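Local atomic coordinates of tyrosinase (Aspergillus oryzae, PDB entry 6JU8), a protein that probably oxidises L-tyrosine and L-dopa to L-dopaquinone with molecular oxygen, using a pair of copper ions. Residues E48-I53 and L62-L67; T44-A49 and W145-W150; D228-K233 and Y240-N245. The protein carries 1 engineered substitution. All coordinates share one frame; numbering follows the deposited sequence. Where two conformers were deposited one is given.

Interaction 1 (E48-I53 and L62-L67); sequences EALTVI and LSYFRL
Tyr64 swings CG away from its own N-H (chi1 -173°), and Leu50 makes the same choice at -174°, so that Leu50 CD1 meets Tyr64 CD1 at 3.9 Å, the leucine and tyrosine side chains running obliquely past each other. Ile53 turns its CG2 branch opposite its backbone N and lays that methyl against the start of the next helix: CG2 is 3.6 Å from Leu62 O, 4.1 Å from Tyr64 CB and 4.3 Å from Leu67 CD1. The backbone adds one polar link, Tyr64 N to Ile53 O at 2.9 Å, with an N-H...O angle of 157° and the donor well above the carbonyl plane. The contact joins the C-terminal part of helix 41-55 to the first turn of helix 64-69, where Ser63 is the N-cap: its OG accepts from Arg66 N at 3.2 Å, and also hydrogen-bonds Asp60 O. Tyr64, whose N-H bonds Ile53 O, is the first residue of the new helix. The phenol end of Tyr64 is held beyond the contact, OH bonding to Tyr368 O and Trp373 NE1, while Leu50 and Tyr64 both rest on Tyr114 of helix 103-129. Leu67 lies about 9 Å from the copper ligand His71, measured between side chains.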
loop_
_atom_site.group_PDB
_atom_site.type_symbol
_atom_site.label_atom_id
_atom_site.label_comp_id
_atom_site.label_asym_id
_atom_site.label_seq_id
_atom_site.Cartn_x
_atom_site.Cartn_y
_atom_site.Cartn_z
ATOM N N GLU A 48 21.306 2.350 -5.409
ATOM C CA GLU A 48 21.691 3.375 -6.370
ATOM C C GLU A 48 21.828 2.769 -7.763
ATOM O O GLU A 48 21.393 3.393 -8.734
ATOM C CB GLU A 48 22.988 4.072 -5.955
ATOM C CG GLU A 48 22.877 4.857 -4.653
ATOM C CD GLU A 48 22.186 6.196 -4.739
ATOM O OE1 GLU A 48 21.749 6.616 -5.821
ATOM O OE2 GLU A 48 22.067 6.874 -3.698
ATOM N N ALA A 49 22.394 1.571 -7.843
ATOM C CA ALA A 49 22.522 0.929 -9.161
ATOM C C ALA A 49 21.161 0.599 -9.761
ATOM O O ALA A 49 20.906 0.813 -10.955
ATOM C CB ALA A 49 23.355 -0.334 -9.074
ATOM N N LEU A 50 20.284 0.017 -8.931
ATOM C CA LEU A 50 18.993 -0.382 -9.498
ATOM C C LEU A 50 18.178 0.838 -9.896
ATOM O O LEU A 50 17.444 0.829 -10.882
ATOM C CB LEU A 50 18.216 -1.274 -8.536
ATOM C CG LEU A 50 16.926 -1.869 -9.083
ATOM C CD1 LEU A 50 17.143 -2.671 -10.361
ATOM C CD2 LEU A 50 16.290 -2.783 -8.030
ATOM N N THR A 51 18.329 1.914 -9.132
ATOM C CA THR A 51 17.663 3.158 -9.502
ATOM C C THR A 51 18.115 3.649 -10.875
ATOM O O THR A 51 17.281 3.982 -11.730
ATOM C CB THR A 51 17.900 4.256 -8.441
ATOM O OG1 THR A 51 17.294 3.796 -7.226
ATOM C CG2 THR A 51 17.267 5.559 -8.852
ATOM N N VAL A 52 19.420 3.714 -11.123
ATOM C CA VAL A 52 19.943 4.076 -12.428
ATOM C C VAL A 52 19.395 3.166 -13.512
ATOM O O VAL A 52 18.919 3.640 -14.547
ATOM C CB VAL A 52 21.483 4.025 -12.425
ATOM C CG1 VAL A 52 22.049 4.063 -13.836
ATOM C CG2 VAL A 52 22.052 5.170 -11.601
ATOM N N ILE A 53 19.403 1.858 -13.296
ATOM C CA ILE A 53 18.943 0.898 -14.295
ATOM C C ILE A 53 17.466 1.124 -14.613
ATOM O O ILE A 53 17.040 1.087 -15.779
ATOM C CB ILE A 53 19.225 -0.543 -13.834
ATOM C CG1 ILE A 53 20.741 -0.827 -13.827
ATOM C CG2 ILE A 53 18.533 -1.555 -14.720
ATOM C CD1 ILE A 53 21.158 -1.975 -12.922
ATOM N N LEU A 62 19.577 -2.466 -21.692
ATOM C CA LEU A 62 19.913 -2.756 -20.287
ATOM C C LEU A 62 19.132 -1.885 -19.307
ATOM O O LEU A 62 19.508 -1.803 -18.130
ATOM C CB LEU A 62 21.432 -2.612 -20.075
ATOM C CG LEU A 62 22.318 -3.449 -21.002
ATOM C CD1 LEU A 62 23.782 -3.286 -20.616
ATOM C CD2 LEU A 62 21.939 -4.934 -20.949
ATOM N N SER A 63 18.064 -1.238 -19.784
ATOM C CA SER A 63 17.138 -0.591 -18.851
ATOM C C SER A 63 16.337 -1.649 -18.104
ATOM O O SER A 63 16.143 -2.776 -18.599
ATOM C CB SER A 63 16.175 0.344 -19.575
ATOM O OG SER A 63 15.368 -0.375 -20.512
ATOM N N TYR A 64 15.807 -1.289 -16.932
ATOM C CA TYR A 64 14.970 -2.253 -16.218
ATOM C C TYR A 64 13.792 -2.727 -17.049
ATOM O O TYR A 64 13.483 -3.927 -17.125
ATOM C CB TYR A 64 14.482 -1.614 -14.911
ATOM C CG TYR A 64 13.736 -2.607 -14.027
ATOM C CD1 TYR A 64 14.411 -3.378 -13.080
ATOM C CD2 TYR A 64 12.359 -2.748 -14.151
ATOM C CE1 TYR A 64 13.725 -4.271 -12.275
ATOM C CE2 TYR A 64 11.655 -3.648 -13.355
ATOM C CZ TYR A 64 12.353 -4.405 -12.435
ATOM O OH TYR A 64 11.656 -5.295 -11.640
ATOM N N PHE A 65 13.112 -1.778 -17.702
ATOM C CA PHE A 65 11.950 -2.138 -18.495
ATOM C C PHE A 65 12.334 -3.190 -19.542
ATOM O O PHE A 65 11.663 -4.191 -19.742
ATOM C CB PHE A 65 11.336 -0.914 -19.201
ATOM C CG PHE A 65 10.100 -1.276 -19.986
ATOM C CD1 PHE A 65 10.194 -1.851 -21.250
ATOM C CD2 PHE A 65 8.830 -1.043 -19.446
ATOM C CE1 PHE A 65 9.059 -2.212 -21.970
ATOM C CE2 PHE A 65 7.704 -1.408 -20.151
ATOM C CZ PHE A 65 7.811 -1.965 -21.408
ATOM N N ARG A 66 13.440 -2.958 -20.264
ATOM C CA ARG A 66 13.797 -3.892 -21.328
ATOM C C ARG A 66 14.285 -5.220 -20.782
ATOM O O ARG A 66 14.055 -6.266 -21.410
ATOM C CB ARG A 66 14.834 -3.254 -22.250
ATOM C CG ARG A 66 14.335 -2.060 -23.046
ATOM C CD ARG A 66 13.349 -2.429 -24.148
ATOM N NE ARG A 66 13.848 -3.465 -25.056
ATOM C CZ ARG A 66 14.738 -3.263 -26.009
ATOM N NH1 ARG A 66 15.287 -2.062 -26.193
ATOM N NH2 ARG A 66 15.140 -4.274 -26.786
ATOM N N LEU A 67 14.981 -5.240 -19.651
ATOM C CA LEU A 67 15.374 -6.511 -19.039
ATOM C C LEU A 67 14.172 -7.313 -18.564
ATOM O O LEU A 67 14.076 -8.516 -18.850
ATOM C CB LEU A 67 16.321 -6.243 -17.859
ATOM C CG LEU A 67 17.676 -5.674 -18.278
ATOM C CD1 LEU A 67 18.428 -5.194 -17.053
ATOM C CD2 LEU A 67 18.476 -6.746 -19.025
#

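Interaction 2 (T44-A49 and W145-W150); sequences TLFVEA and WRLPYW
Phe46 brings segment 44-49 of helix 41-55 into touch with 145-150, its phenyl ring meeting three residues of the loop, Trp145, Leu147 and Pro148. Before it in sequence, Thr44 looks another way: its OG1 bonds to Arg40 O and Leu182 N, and its side chain touches Val181 of strand 178-182. Phe46 follows, with CG opposite its backbone N (chi1 -172°), which carries the ring away from the helix to the loop. There the indole of Trp145 points an edge at the phenyl face, an edge-to-face pair with centroids 5.2 Å apart and planes inclined at 58°. Trp145 CZ2 stands over the centre of the phenyl ring, 4.0 Å from Phe46 CG, while Trp145 NE1 approaches Phe46 CD2 at 3.9 Å. Farther out on the phenyl ring, Phe46 CZ meets Leu147 CD1 at 3.8 Å and Phe46 CE2 meets Pro148 CD, also at 3.8 Å; both approach obliquely. Val47 and Glu48 turn to the strand, packing on Val181, and Glu48 OE2 forms a salt bridge with Lys193.

Trp145 leaves helical geometry just after helix 135-144, and its indole also packs on Ile118 and Met122 of helix 103-129. Leu147 N bonds to Glu115 of that helix and lies over one face of the indole. The loop thus touches both helix 41-55 and helix 103-129, the latter part of the four-helix bundle that carries the copper ligands in this family; the side chain of Leu147 is about 7 Å from that of the copper ligand His376. Across the contact there is no hydrogen bond, and the indole N-H of Trp145 is buried with no partner, so cohesion here rests on aromatic and aliphatic packing alone.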
loop_
_atom_site.group_PDB
_atom_site.type_symbol
_atom_site.label_atom_id
_atom_site.label_comp_id
_atom_site.label_asym_id
_atom_site.label_seq_id
_atom_site.Cartn_x
_atom_site.Cartn_y
_atom_site.Cartn_z
ATOM N N THR A 44 23.565 0.565 -0.228
ATOM C CA THR A 44 23.628 1.775 -1.050
ATOM C C THR A 44 23.927 1.458 -2.507
ATOM O O THR A 44 23.287 1.975 -3.426
ATOM C CB THR A 44 24.706 2.706 -0.474
ATOM O OG1 THR A 44 24.343 3.108 0.854
ATOM C CG2 THR A 44 24.849 3.999 -1.292
ATOM N N LEU A 45 24.895 0.574 -2.756
ATOM C CA LEU A 45 25.240 0.195 -4.125
ATOM C C LEU A 45 24.038 -0.397 -4.851
ATOM O O LEU A 45 23.755 -0.111 -6.017
ATOM C CB LEU A 45 26.387 -0.821 -4.070
ATOM C CG LEU A 45 27.785 -0.266 -3.773
ATOM C CD1 LEU A 45 28.772 -1.424 -3.615
ATOM C CD2 LEU A 45 28.204 0.747 -4.839
ATOM N N PHE A 46 23.303 -1.285 -4.150
ATOM C CA PHE A 46 22.200 -1.980 -4.801
ATOM C C PHE A 46 21.088 -0.978 -5.098
ATOM O O PHE A 46 20.561 -0.916 -6.212
ATOM C CB PHE A 46 21.732 -3.148 -3.943
ATOM C CG PHE A 46 20.729 -4.115 -4.510
ATOM C CD1 PHE A 46 20.311 -4.104 -5.829
ATOM C CD2 PHE A 46 20.159 -5.078 -3.654
ATOM C CE1 PHE A 46 19.370 -5.014 -6.328
ATOM C CE2 PHE A 46 19.253 -6.000 -4.150
ATOM C CZ PHE A 46 18.860 -5.985 -5.480
ATOM N N VAL A 47 20.744 -0.146 -4.113
ATOM C CA VAL A 47 19.696 0.863 -4.335
ATOM C C VAL A 47 20.071 1.840 -5.440
ATOM O O VAL A 47 19.271 2.146 -6.334
ATOM C CB VAL A 47 19.424 1.634 -3.017
ATOM C CG1 VAL A 47 18.555 2.846 -3.266
ATOM C CG2 VAL A 47 18.792 0.702 -1.993
ATOM N N GLU A 48 21.306 2.350 -5.409
ATOM C CA GLU A 48 21.691 3.375 -6.370
ATOM C C GLU A 48 21.828 2.769 -7.763
ATOM O O GLU A 48 21.393 3.393 -8.734
ATOM C CB GLU A 48 22.988 4.072 -5.955
ATOM C CG GLU A 48 22.877 4.857 -4.653
ATOM C CD GLU A 48 22.186 6.196 -4.739
ATOM O OE1 GLU A 48 21.749 6.616 -5.821
ATOM O OE2 GLU A 48 22.067 6.874 -3.698
ATOM N N ALA A 49 22.394 1.571 -7.843
ATOM C CA ALA A 49 22.522 0.929 -9.161
ATOM C C ALA A 49 21.161 0.599 -9.761
ATOM O O ALA A 49 20.906 0.813 -10.955
ATOM C CB ALA A 49 23.355 -0.334 -9.074
ATOM N N TRP A 145 29.334 -8.372 -3.417
ATOM C CA TRP A 145 27.890 -8.379 -3.545
ATOM C C TRP A 145 27.399 -9.392 -4.567
ATOM O O TRP A 145 27.979 -9.512 -5.642
ATOM C CB TRP A 145 27.367 -7.004 -3.956
ATOM C CG TRP A 145 25.885 -6.969 -4.135
ATOM C CD1 TRP A 145 24.956 -6.731 -3.151
ATOM C CD2 TRP A 145 25.171 -7.175 -5.358
ATOM N NE1 TRP A 145 23.696 -6.779 -3.725
ATOM C CE2 TRP A 145 23.802 -7.047 -5.059
ATOM C CE3 TRP A 145 25.563 -7.452 -6.683
ATOM C CZ2 TRP A 145 22.826 -7.185 -6.047
ATOM C CZ3 TRP A 145 24.593 -7.593 -7.655
ATOM C CH2 TRP A 145 23.234 -7.464 -7.318
ATOM N N ARG A 146 26.305 -10.068 -4.224
ATOM C CA ARG A 146 25.619 -10.918 -5.194
ATOM C C ARG A 146 24.122 -10.678 -5.001
ATOM O O ARG A 146 23.702 -10.151 -3.950
ATOM C CB ARG A 146 25.964 -12.394 -4.995
ATOM C CG ARG A 146 27.423 -12.727 -5.341
ATOM C CD ARG A 146 27.651 -12.534 -6.830
ATOM N NE ARG A 146 28.979 -12.932 -7.327
ATOM C CZ ARG A 146 30.085 -12.194 -7.262
ATOM N NH1 ARG A 146 30.050 -11.001 -6.664
ATOM N NH2 ARG A 146 31.218 -12.646 -7.772
ATOM N N LEU A 147 23.320 -11.048 -5.982
ATOM C CA LEU A 147 21.887 -10.745 -5.853
ATOM C C LEU A 147 21.310 -11.544 -4.688
ATOM O O LEU A 147 21.378 -12.773 -4.681
ATOM C CB LEU A 147 21.161 -11.147 -7.147
ATOM C CG LEU A 147 19.656 -10.835 -7.161
ATOM C CD1 LEU A 147 19.416 -9.323 -7.238
ATOM C CD2 LEU A 147 18.954 -11.559 -8.300
ATOM N N PRO A 148 20.718 -10.903 -3.703
ATOM C CA PRO A 148 20.089 -11.676 -2.618
ATOM C C PRO A 148 18.875 -12.470 -3.069
ATOM O O PRO A 148 18.223 -12.154 -4.064
ATOM C CB PRO A 148 19.651 -10.599 -1.632
ATOM C CG PRO A 148 20.484 -9.399 -1.977
ATOM C CD PRO A 148 20.626 -9.450 -3.481
ATOM N N TYR A 149 18.566 -13.521 -2.293
ATOM C CA TYR A 149 17.380 -14.336 -2.566
ATOM C C TYR A 149 16.322 -14.086 -1.505
ATOM O O TYR A 149 16.630 -13.832 -0.331
ATOM C CB TYR A 149 17.719 -15.833 -2.705
ATOM C CG TYR A 149 18.208 -16.489 -1.436
ATOM C CD1 TYR A 149 17.309 -17.071 -0.542
ATOM C CD2 TYR A 149 19.567 -16.537 -1.146
ATOM C CE1 TYR A 149 17.746 -17.681 0.624
ATOM C CE2 TYR A 149 20.023 -17.137 0.027
ATOM C CZ TYR A 149 19.111 -17.704 0.898
ATOM O OH TYR A 149 19.570 -18.288 2.064
ATOM N N TRP A 150 15.056 -14.205 -1.934
ATOM C CA TRP A 150 13.950 -14.208 -0.973
ATOM C C TRP A 150 13.587 -15.633 -0.589
ATOM O O TRP A 150 13.097 -16.408 -1.416
ATOM C CB TRP A 150 12.734 -13.511 -1.577
ATOM C CG TRP A 150 11.489 -13.675 -0.750
ATOM C CD1 TRP A 150 11.374 -13.568 0.603
ATOM C CD2 TRP A 150 10.184 -13.973 -1.275
ATOM N NE1 TRP A 150 10.064 -13.797 0.964
ATOM C CE2 TRP A 150 9.318 -14.049 -0.160
ATOM C CE3 TRP A 150 9.676 -14.206 -2.556
ATOM C CZ2 TRP A 150 7.957 -14.333 -0.287
ATOM C CZ3 TRP A 150 8.324 -14.495 -2.683
ATOM C CH2 TRP A 150 7.485 -14.560 -1.555
#

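Interaction 3 (D228-K233 and Y240-N245); sequences DLPFDK and YGLLEN
Leu242 CD1 is the methyl that makes this contact, reaching Phe231 CE1 at 3.6 Å and Phe231 CD1 at 3.8 Å. It comes to the ring obliquely, and the two side chains slant across one another. The same methyl lies 4.3 Å from Pro230 CD, so a single branch of the leucine touches both the pyrrolidine ring and the phenyl ring. Leu242 sets CG opposite its carbonyl carbon (chi1 -51°) and extends from there (chi2 -179°), which carries CD1 out to the two rings.

The backbone around these groups turns sharply. Beyond strand 225-229, Pro230 is the centre of an inverse gamma turn, with a weak hydrogen bond from Phe231 N to Leu229 O at 2.9 Å. The chain then passes into a short 3-10 segment, in which Lys233 N bonds to Pro230 O at 2.9 Å. In 240-245, Gly241 and Leu242 form a classic beta bulge opposite Ala357, and Leu242 is tied to that residue through its backbone. Trp251 of helix 248-251 packs on both Pro230 and Leu242. The Phe231 ring also meets the ring of His359, and its side chain lies about 10 Å from that of the copper ligand His336.

Farther out, 240-245 reaches the dimer interface: Leu243 packs on Leu259 of the second subunit, and Asn245 O accepts from Arg169 there. Between the two segments themselves nothing polar is exchanged; three buried residues meet by van der Waals contact, which is nondirectional, and the polar links nearby include backbone bonds such as that of Leu242 with Ala357.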
loop_
_atom_site.group_PDB
_atom_site.type_symbol
_atom_site.label_atom_id
_atom_site.label_comp_id
_atom_site.label_asym_id
_atom_site.label_seq_id
_atom_site.Cartn_x
_atom_site.Cartn_y
_atom_site.Cartn_z
ATOM N N ASP A 228 -9.806 -9.712 -18.769
ATOM C CA ASP A 228 -8.687 -8.948 -19.291
ATOM C C ASP A 228 -8.075 -8.099 -18.186
ATOM O O ASP A 228 -8.573 -7.042 -17.776
ATOM C CB ASP A 228 -9.161 -8.103 -20.474
ATOM C CG ASP A 228 -9.669 -8.949 -21.628
ATOM O OD1 ASP A 228 -8.932 -9.868 -22.032
ATOM O OD2 ASP A 228 -10.794 -8.732 -22.114
ATOM N N LEU A 229 -6.989 -8.616 -17.604
ATOM C CA LEU A 229 -6.344 -7.890 -16.489
ATOM C C LEU A 229 -5.807 -6.584 -17.018
ATOM O O LEU A 229 -5.061 -6.610 -18.005
ATOM C CB LEU A 229 -5.192 -8.756 -15.954
ATOM C CG LEU A 229 -5.584 -10.140 -15.407
ATOM C CD1 LEU A 229 -4.360 -10.881 -14.891
ATOM C CD2 LEU A 229 -6.617 -9.944 -14.311
ATOM N N PRO A 230 -6.198 -5.458 -16.422
ATOM C CA PRO A 230 -5.927 -4.147 -17.040
ATOM C C PRO A 230 -4.539 -3.566 -16.830
ATOM O O PRO A 230 -4.374 -2.404 -16.438
ATOM C CB PRO A 230 -6.975 -3.242 -16.380
ATOM C CG PRO A 230 -7.154 -3.831 -14.997
ATOM C CD PRO A 230 -7.056 -5.327 -15.224
ATOM N N PHE A 231 -3.506 -4.346 -17.148
ATOM C CA PHE A 231 -2.117 -3.915 -16.982
ATOM C C PHE A 231 -1.796 -2.755 -17.914
ATOM O O PHE A 231 -0.850 -2.023 -17.602
ATOM C CB PHE A 231 -1.172 -5.091 -17.191
ATOM C CG PHE A 231 -1.322 -6.127 -16.108
ATOM C CD1 PHE A 231 -1.096 -5.834 -14.773
ATOM C CD2 PHE A 231 -1.701 -7.426 -16.425
ATOM C CE1 PHE A 231 -1.210 -6.789 -13.793
ATOM C CE2 PHE A 231 -1.773 -8.403 -15.449
ATOM C CZ PHE A 231 -1.498 -8.107 -14.123
ATOM N N ASP A 232 -2.543 -2.546 -18.992
ATOM C CA ASP A 232 -2.368 -1.360 -19.810
ATOM C C ASP A 232 -2.713 -0.069 -19.070
ATOM O O ASP A 232 -2.237 1.005 -19.458
ATOM C CB ASP A 232 -3.235 -1.478 -21.082
ATOM C CG ASP A 232 -4.702 -1.775 -20.845
ATOM O OD1 ASP A 232 -5.060 -2.485 -19.886
ATOM O OD2 ASP A 232 -5.550 -1.271 -21.629
ATOM N N LYS A 233 -3.501 -0.164 -18.004
ATOM C CA LYS A 233 -3.977 0.989 -17.241
ATOM C C LYS A 233 -3.131 1.266 -16.010
ATOM O O LYS A 233 -3.433 2.164 -15.222
ATOM C CB LYS A 233 -5.433 0.795 -16.817
ATOM C CG LYS A 233 -6.394 0.552 -17.957
ATOM C CD LYS A 233 -6.406 1.680 -18.966
ATOM C CE LYS A 233 -7.443 1.452 -20.061
ATOM N NZ LYS A 233 -7.446 2.629 -20.982
ATOM N N TYR A 240 -1.886 -7.100 -5.621
ATOM C CA TYR A 240 -3.293 -7.183 -5.253
ATOM C C TYR A 240 -4.120 -5.942 -5.567
ATOM O O TYR A 240 -5.325 -5.953 -5.281
ATOM C CB TYR A 240 -3.484 -7.531 -3.755
ATOM C CG TYR A 240 -3.165 -8.971 -3.438
ATOM C CD1 TYR A 240 -1.844 -9.382 -3.254
ATOM C CD2 TYR A 240 -4.183 -9.939 -3.307
ATOM C CE1 TYR A 240 -1.514 -10.692 -2.950
ATOM C CE2 TYR A 240 -3.847 -11.254 -3.027
ATOM C CZ TYR A 240 -2.522 -11.627 -2.848
ATOM O OH TYR A 240 -2.259 -12.961 -2.577
ATOM N N GLY A 241 -3.560 -4.871 -6.132
ATOM C CA GLY A 241 -4.342 -3.640 -6.249
ATOM C C GLY A 241 -5.312 -3.509 -7.401
ATOM O O GLY A 241 -6.007 -2.474 -7.441
ATOM N N LEU A 242 -5.401 -4.482 -8.298
ATOM C CA LEU A 242 -6.359 -4.410 -9.404
ATOM C C LEU A 242 -7.588 -5.254 -9.117
ATOM O O LEU A 242 -7.474 -6.488 -9.028
ATOM C CB LEU A 242 -5.742 -4.923 -10.720
ATOM C CG LEU A 242 -4.386 -4.293 -11.069
ATOM C CD1 LEU A 242 -3.884 -4.850 -12.409
ATOM C CD2 LEU A 242 -4.448 -2.775 -11.079
ATOM N N LEU A 243 -8.720 -4.595 -8.966
ATOM C CA LEU A 243 -9.987 -5.244 -8.646
ATOM C C LEU A 243 -11.009 -4.861 -9.722
ATOM O O LEU A 243 -11.061 -3.689 -10.126
ATOM C CB LEU A 243 -10.498 -4.835 -7.267
ATOM C CG LEU A 243 -9.861 -5.453 -6.020
ATOM C CD1 LEU A 243 -8.392 -5.119 -5.869
ATOM C CD2 LEU A 243 -10.647 -4.999 -4.778
ATOM N N GLU A 244 -11.794 -5.831 -10.174
ATOM C CA GLU A 244 -12.823 -5.552 -11.163
ATOM C C GLU A 244 -13.804 -4.507 -10.643
ATOM O O GLU A 244 -14.131 -4.523 -9.452
ATOM C CB GLU A 244 -13.513 -6.864 -11.564
ATOM C CG GLU A 244 -14.329 -6.727 -12.837
ATOM C CD GLU A 244 -14.923 -7.997 -13.396
ATOM O OE1 GLU A 244 -15.126 -8.023 -14.633
ATOM O OE2 GLU A 244 -15.281 -8.891 -12.620
ATOM N N ASN A 245 -14.249 -3.600 -11.504
ATOM C CA ASN A 245 -15.276 -2.613 -11.194
ATOM C C ASN A 245 -14.808 -1.590 -10.158
ATOM O O ASN A 245 -15.592 -1.036 -9.384
ATOM C CB ASN A 245 -16.577 -3.291 -10.755
ATOM C CG ASN A 245 -17.184 -4.028 -11.947
ATOM O OD1 ASN A 245 -17.314 -3.423 -13.015
ATOM N ND2 ASN A 245 -17.554 -5.287 -11.734
#

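Interactions 1 and 2 both draw on helix 41-55 and share Glu48 and Ala49, their centres 12 Å apart: overlapping segments of one helix, 44-49 and 48-53, meet respectively the loop after helix 135-144, which begins 96 residues beyond Ala49, and the start of helix 64-69. Interaction 3 comes later in the chain and stands apart, its centre 25 Å from that of interaction 1 and 30 Å from that of interaction 2, with no touch to either. It begins at the end of the second strand of the hairpin 218-222/225-229, close to the second subunit. Each contact has a side chain within about 11 Å of a copper-ligand histidine side chain, so all three belong to the wider surroundings of the dinuclear centre.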